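Long-range contact in EvdO1 (Micromonospora carbonacea, PDB 4XBZ), which probably catalyses an oxidative cyclization in orthosomycin antibiotic biosynthesis, as a double-stranded beta-helix oxygenase related to phytanoyl-CoA dioxygenase: residues Gln67-Asp71 against Arg292-Phe298. Numbering follows the deposited sequence.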
loop_
_atom_site.group_PDB
_atom_site.type_symbol
_atom_site.label_atom_id
_atom_site.label_comp_id
_atom_site.label_asym_id
_atom_site.label_seq_id
_atom_site.Cartn_x
_atom_site.Cartn_y
_atom_site.Cartn_z
ATOM N N GLN A 67 -11.427 27.231 -7.727
ATOM C CA GLN A 67 -11.564 28.116 -6.563
ATOM C C GLN A 67 -10.588 27.774 -5.437
ATOM O O GLN A 67 -9.978 28.676 -4.859
ATOM C CB GLN A 67 -12.998 28.074 -6.020
ATOM C CG GLN A 67 -13.263 28.941 -4.783
ATOM C CD GLN A 67 -13.156 30.445 -5.052
ATOM O OE1 GLN A 67 -12.059 31.009 -5.139
ATOM N NE2 GLN A 67 -14.305 31.099 -5.186
ATOM N N GLU A 68 -10.444 26.486 -5.118
ATOM C CA GLU A 68 -9.508 26.078 -4.075
ATOM C C GLU A 68 -8.076 26.359 -4.506
ATOM O O GLU A 68 -7.251 26.782 -3.691
ATOM C CB GLU A 68 -9.664 24.588 -3.705
ATOM C CG GLU A 68 -8.697 24.157 -2.577
ATOM C CD GLU A 68 -9.110 22.879 -1.834
ATOM O OE1 GLU A 68 -9.792 22.008 -2.421
ATOM O OE2 GLU A 68 -8.749 22.750 -0.648
ATOM N N LEU A 69 -7.777 26.137 -5.782
ATOM C CA LEU A 69 -6.432 26.414 -6.289
ATOM C C LEU A 69 -6.069 27.872 -6.045
ATOM O O LEU A 69 -4.978 28.180 -5.558
ATOM C CB LEU A 69 -6.324 26.087 -7.785
ATOM C CG LEU A 69 -5.075 26.590 -8.521
ATOM C CD1 LEU A 69 -3.810 26.030 -7.908
ATOM C CD2 LEU A 69 -5.128 26.257 -10.007
ATOM N N ALA A 70 -7.001 28.768 -6.366
ATOM C CA ALA A 70 -6.787 30.190 -6.142
ATOM C C ALA A 70 -6.624 30.488 -4.645
ATOM O O ALA A 70 -5.701 31.205 -4.260
ATOM C CB ALA A 70 -7.926 31.011 -6.740
ATOM N N ASP A 71 -7.492 29.930 -3.801
ATOM C CA ASP A 71 -7.370 30.189 -2.362
ATOM C C ASP A 71 -5.989 29.767 -1.864
ATOM O O ASP A 71 -5.382 30.442 -1.035
ATOM C CB ASP A 71 -8.453 29.462 -1.557
ATOM C CG ASP A 71 -9.864 29.798 -2.018
ATOM O OD1 ASP A 71 -10.045 30.799 -2.731
ATOM O OD2 ASP A 71 -10.803 29.050 -1.657
ATOM N N ARG A 292 -12.631 21.660 7.209
ATOM C CA ARG A 292 -12.922 21.632 5.782
ATOM C C ARG A 292 -14.407 21.298 5.584
ATOM O O ARG A 292 -15.043 21.759 4.628
ATOM C CB ARG A 292 -12.021 20.640 5.040
ATOM C CG ARG A 292 -12.316 20.588 3.553
ATOM C CD ARG A 292 -11.456 19.620 2.772
ATOM N NE ARG A 292 -11.694 19.788 1.342
ATOM C CZ ARG A 292 -10.886 20.463 0.526
ATOM N NH1 ARG A 292 -9.759 20.996 0.990
ATOM N NH2 ARG A 292 -11.190 20.585 -0.756
ATOM N N ALA A 293 -14.957 20.527 6.520
ATOM C CA ALA A 293 -16.363 20.141 6.501
ATOM C C ALA A 293 -17.298 21.316 6.800
ATOM O O ALA A 293 -18.287 21.534 6.089
ATOM C CB ALA A 293 -16.603 19.009 7.497
ATOM N N ASN A 294 -16.971 22.073 7.844
ATOM C CA ASN A 294 -17.729 23.264 8.237
ATOM C C ASN A 294 -17.418 24.502 7.392
ATOM O O ASN A 294 -17.760 25.625 7.765
ATOM C CB ASN A 294 -17.463 23.583 9.710
ATOM C CG ASN A 294 -17.757 22.410 10.623
ATOM O OD1 ASN A 294 -18.646 21.601 10.352
ATOM N ND2 ASN A 294 -17.004 22.306 11.713
ATOM N N GLU A 295 -16.754 24.296 6.260
ATOM C CA GLU A 295 -16.498 25.373 5.315
ATOM C C GLU A 295 -17.525 25.330 4.193
ATOM O O GLU A 295 -17.579 24.357 3.434
ATOM C CB GLU A 295 -15.090 25.265 4.735
ATOM C CG GLU A 295 -14.743 26.372 3.756
ATOM C CD GLU A 295 -14.539 27.719 4.438
ATOM O OE1 GLU A 295 -14.397 27.755 5.683
ATOM O OE2 GLU A 295 -14.511 28.739 3.718
ATOM N N PRO A 296 -18.343 26.389 4.087
ATOM C CA PRO A 296 -19.443 26.500 3.118
ATOM C C PRO A 296 -19.029 26.098 1.711
ATOM O O PRO A 296 -19.791 25.423 1.012
ATOM C CB PRO A 296 -19.818 27.990 3.172
ATOM C CG PRO A 296 -18.711 28.661 3.983
ATOM C CD PRO A 296 -18.207 27.606 4.904
ATOM N N GLN A 297 -17.822 26.496 1.319
ATOM C CA GLN A 297 -17.275 26.172 0.006
ATOM C C GLN A 297 -17.167 24.656 -0.273
ATOM O O GLN A 297 -17.122 24.240 -1.430
ATOM C CB GLN A 297 -15.893 26.818 -0.140
ATOM C CG GLN A 297 -15.309 26.733 -1.546
ATOM C CD GLN A 297 -13.839 27.129 -1.620
ATOM O OE1 GLN A 297 -13.136 26.746 -2.558
ATOM N NE2 GLN A 297 -13.372 27.902 -0.639
ATOM N N PHE A 298 -17.117 23.833 0.777
ATOM C CA PHE A 298 -16.889 22.396 0.592
ATOM C C PHE A 298 -18.032 21.499 1.070
ATOM O O PHE A 298 -17.832 20.300 1.251
ATOM C CB PHE A 298 -15.612 21.956 1.312
ATOM C CG PHE A 298 -14.382 22.701 0.897
ATOM C CD1 PHE A 298 -13.987 22.734 -0.432
ATOM C CD2 PHE A 298 -13.599 23.337 1.846
ATOM C CE1 PHE A 298 -12.841 23.412 -0.807
ATOM C CE2 PHE A 298 -12.458 24.008 1.483
ATOM C CZ PHE A 298 -12.075 24.049 0.163
#
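Glu-68 and Gln-297 are the pair whose backbones come nearest, 8.8 Å between their CA atoms, a spacing that leaves the contact to side chains. Residues 67-71 form a first-turn piece of helix 66-86, closed by the bond from Asp-71 N to Gln-67 O; in 292-298, helix 275-293 ends, Asn-294 leaves helical geometry, and a 3-10 segment follows at 296-297. Glu-68 and Arg-292 reach out from opposite directions and meet end-on: Arg-292 NH2 donates to Glu-68 OE1 at 2.6 Å and 172°, and Arg-292 NH1 donates to Glu-68 OE2 at 2.6 Å, on its syn lone pair. Arg-292 is extended from CG to NE, CG anti to the backbone N (chi1 180°), which carries the guanidinium across to the carboxylate; NE pairs with Glu-301 while NH1 also bonds Met-120 O. Phe-298 lays one face, offset, against a guanidinium face, Arg-292 NH2 lying 3.2 Å above the ring plane toward its rim. On the ring's opposite face lies Gln-297 CG, also offset, and the chain runs on extended to Asp-71, NE2 donating to Asp-71 OD2 at 3.0 Å, nearly along the C-O axis. An alanine in place of Glu-68 would probably leave both terminal nitrogens of Arg-292 without their carboxylate mate. Two carboxylates, of Glu-68 and Glu-301, thus probably balance one buried guanidinium, tying the start of helix 66-86 to the end of helix 275-293.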